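Local coordinates for protein C-terminal peptide of Putative angiotensinogen (Lampetra fluviatilis, PDB 5INW) that forms the C-terminal part of a cleaved serpin, an angiotensinogen that binds heparin and probably inhibits serine proteases such as thrombin, at residues Val13-Asp18 against Ile25-Val30. Sequence-based numbering, arbitrary orientation.
Sequences VVLIYD and IFMGRV
Val14 and Gly28 form an antiparallel hydrogen-bonded pair. Val14 N donates to Gly28 O at 2.7 Å, and Gly28 N returns a bond to Val14 O at 3.0 Å. Further along, Ile16 N donates to Phe26 O at 3.1 Å. Ile16 O accepts Ile25 N at 2.9 Å and, more weakly, Phe26 N. Two residues, Ile25 and Phe26, are thus set against Ile16 alone, which makes a classic beta bulge.

The Leu15 side chain starts at CB on the same face of the sheet as Met27. With chi1 at -56°, CG lies anti to the carbonyl carbon and beside the backbone N. From there the CD2 branch reaches Met27: it lies 3.6 Å from Met27 CG and also touches Met27 CA and CB. CD1 has no close partner on 25-30. Leu15 and Met27 leave the sheet together, one alongside the other. On the other face, Ile16 CD1 approaches the Phe26 ring obliquely, 4.2 Å from Phe26 CD2. Val14 CG1 packs there over the Gly28 carbonyl, with Val30 CG2 more distant.

Arg29 forms a salt bridge with Glu323 of the main angiotensinogen chain, while the ring of its Phe107 meets Phe26 with near-parallel planes. The two strands form the buried C-terminal hairpin, which in serpins belongs to beta-sheet B. Val13-Asp18 and Met27-Arg29 pair in an antiparallel ladder with a strand of the main chain, and the sheet continues across the interface.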
loop_
_atom_site.group_PDB
_atom_site.type_symbol
_atom_site.label_atom_id
_atom_site.label_comp_id
_atom_site.label_asym_id
_atom_site.label_seq_id
_atom_site.Cartn_x
_atom_site.Cartn_y
_atom_site.Cartn_z
ATOM N N VAL C 13 -8.208 -1.255 -12.796
ATOM C CA VAL C 13 -7.074 -1.482 -11.924
ATOM C C VAL C 13 -6.155 -0.248 -11.910
ATOM O O VAL C 13 -5.938 0.429 -12.940
ATOM C CB VAL C 13 -6.283 -2.704 -12.378
ATOM C CG1 VAL C 13 -5.049 -2.936 -11.508
ATOM C CG2 VAL C 13 -7.183 -3.922 -12.345
ATOM N N VAL C 14 -5.593 0.024 -10.734
ATOM C CA VAL C 14 -4.863 1.253 -10.502
ATOM C C VAL C 14 -3.562 0.876 -9.777
ATOM O O VAL C 14 -3.570 0.008 -8.947
ATOM C CB VAL C 14 -5.768 2.255 -9.746
ATOM C CG1 VAL C 14 -5.773 1.982 -8.266
ATOM C CG2 VAL C 14 -5.355 3.666 -10.005
ATOM N N LEU C 15 -2.442 1.458 -10.195
ATOM C CA LEU C 15 -1.129 1.220 -9.595
ATOM C C LEU C 15 -0.349 2.531 -9.568
ATOM O O LEU C 15 -0.169 3.155 -10.590
ATOM C CB LEU C 15 -0.298 0.190 -10.379
ATOM C CG LEU C 15 -0.878 -1.201 -10.630
ATOM C CD1 LEU C 15 0.137 -1.980 -11.432
ATOM C CD2 LEU C 15 -1.216 -1.978 -9.375
ATOM N N ILE C 16 0.123 2.915 -8.393
ATOM C CA ILE C 16 0.900 4.105 -8.224
ATOM C C ILE C 16 2.309 3.599 -7.982
ATOM O O ILE C 16 2.525 2.847 -7.029
ATOM C CB ILE C 16 0.364 4.901 -7.034
ATOM C CG1 ILE C 16 -0.970 5.517 -7.390
ATOM C CG2 ILE C 16 1.338 5.996 -6.648
ATOM C CD1 ILE C 16 -1.705 6.084 -6.216
ATOM N N TYR C 17 3.269 3.994 -8.816
ATOM C CA TYR C 17 4.593 3.379 -8.759
ATOM C C TYR C 17 5.732 4.334 -9.074
ATOM O O TYR C 17 5.542 5.321 -9.763
ATOM C CB TYR C 17 4.615 2.202 -9.734
ATOM C CG TYR C 17 4.682 2.638 -11.172
ATOM C CD1 TYR C 17 3.531 3.081 -11.874
ATOM C CD2 TYR C 17 5.909 2.664 -11.831
ATOM C CE1 TYR C 17 3.630 3.508 -13.203
ATOM C CE2 TYR C 17 6.011 3.086 -13.147
ATOM C CZ TYR C 17 4.893 3.511 -13.842
ATOM O OH TYR C 17 5.101 3.937 -15.162
ATOM N N ASP C 18 6.914 4.044 -8.558
ATOM C CA ASP C 18 8.104 4.849 -8.842
ATOM C C ASP C 18 8.679 4.325 -10.109
ATOM O O ASP C 18 8.857 3.109 -10.239
ATOM C CB ASP C 18 9.143 4.695 -7.728
ATOM C CG ASP C 18 10.456 5.391 -8.020
ATOM O OD1 ASP C 18 10.508 6.428 -8.726
ATOM O OD2 ASP C 18 11.472 4.851 -7.554
ATOM N N ILE C 25 3.702 1.319 -4.876
ATOM C CA ILE C 25 3.456 1.949 -3.618
ATOM C C ILE C 25 2.024 1.732 -3.162
ATOM O O ILE C 25 1.803 1.586 -1.967
ATOM C CB ILE C 25 3.738 3.455 -3.756
ATOM C CG1 ILE C 25 5.149 3.632 -4.299
ATOM C CG2 ILE C 25 3.607 4.179 -2.409
ATOM C CD1 ILE C 25 5.435 5.038 -4.700
ATOM N N PHE C 26 1.070 1.828 -4.089
ATOM C CA PHE C 26 -0.305 1.458 -3.849
ATOM C C PHE C 26 -0.780 0.647 -5.014
ATOM O O PHE C 26 -0.332 0.850 -6.116
ATOM C CB PHE C 26 -1.218 2.680 -3.747
ATOM C CG PHE C 26 -0.914 3.590 -2.584
ATOM C CD1 PHE C 26 -1.531 3.389 -1.362
ATOM C CD2 PHE C 26 0.014 4.618 -2.709
ATOM C CE1 PHE C 26 -1.235 4.210 -0.285
ATOM C CE2 PHE C 26 0.334 5.404 -1.630
ATOM C CZ PHE C 26 -0.298 5.212 -0.421
ATOM N N MET C 27 -1.657 -0.307 -4.730
ATOM C CA MET C 27 -2.278 -1.162 -5.704
ATOM C C MET C 27 -3.726 -1.161 -5.417
ATOM O O MET C 27 -4.155 -1.157 -4.257
ATOM C CB MET C 27 -1.867 -2.624 -5.499
ATOM C CG MET C 27 -0.492 -2.951 -5.985
ATOM S SD MET C 27 0.170 -4.514 -5.463
ATOM C CE MET C 27 -1.251 -5.527 -5.647
ATOM N N GLY C 28 -4.502 -1.302 -6.473
ATOM C CA GLY C 28 -5.911 -1.563 -6.290
ATOM C C GLY C 28 -6.765 -1.593 -7.535
ATOM O O GLY C 28 -6.272 -1.614 -8.675
ATOM N N ARG C 29 -8.071 -1.602 -7.253
ATOM C CA ARG C 29 -9.122 -1.601 -8.229
ATOM C C ARG C 29 -10.185 -0.642 -7.736
ATOM O O ARG C 29 -10.653 -0.749 -6.591
ATOM C CB ARG C 29 -9.722 -3.003 -8.408
ATOM C CG ARG C 29 -11.039 -3.052 -9.220
ATOM C CD ARG C 29 -12.157 -3.712 -8.442
ATOM N NE ARG C 29 -11.921 -5.151 -8.435
ATOM C CZ ARG C 29 -12.670 -6.053 -7.820
ATOM N NH1 ARG C 29 -12.350 -7.325 -7.952
ATOM N NH2 ARG C 29 -13.726 -5.692 -7.087
ATOM N N VAL C 30 -10.555 0.282 -8.623
ATOM C CA VAL C 30 -11.651 1.187 -8.367
ATOM C C VAL C 30 -12.869 0.719 -9.152
ATOM O O VAL C 30 -12.836 0.710 -10.387
ATOM C CB VAL C 30 -11.298 2.616 -8.763
ATOM C CG1 VAL C 30 -12.475 3.515 -8.468
ATOM C CG2 VAL C 30 -10.080 3.082 -7.988
#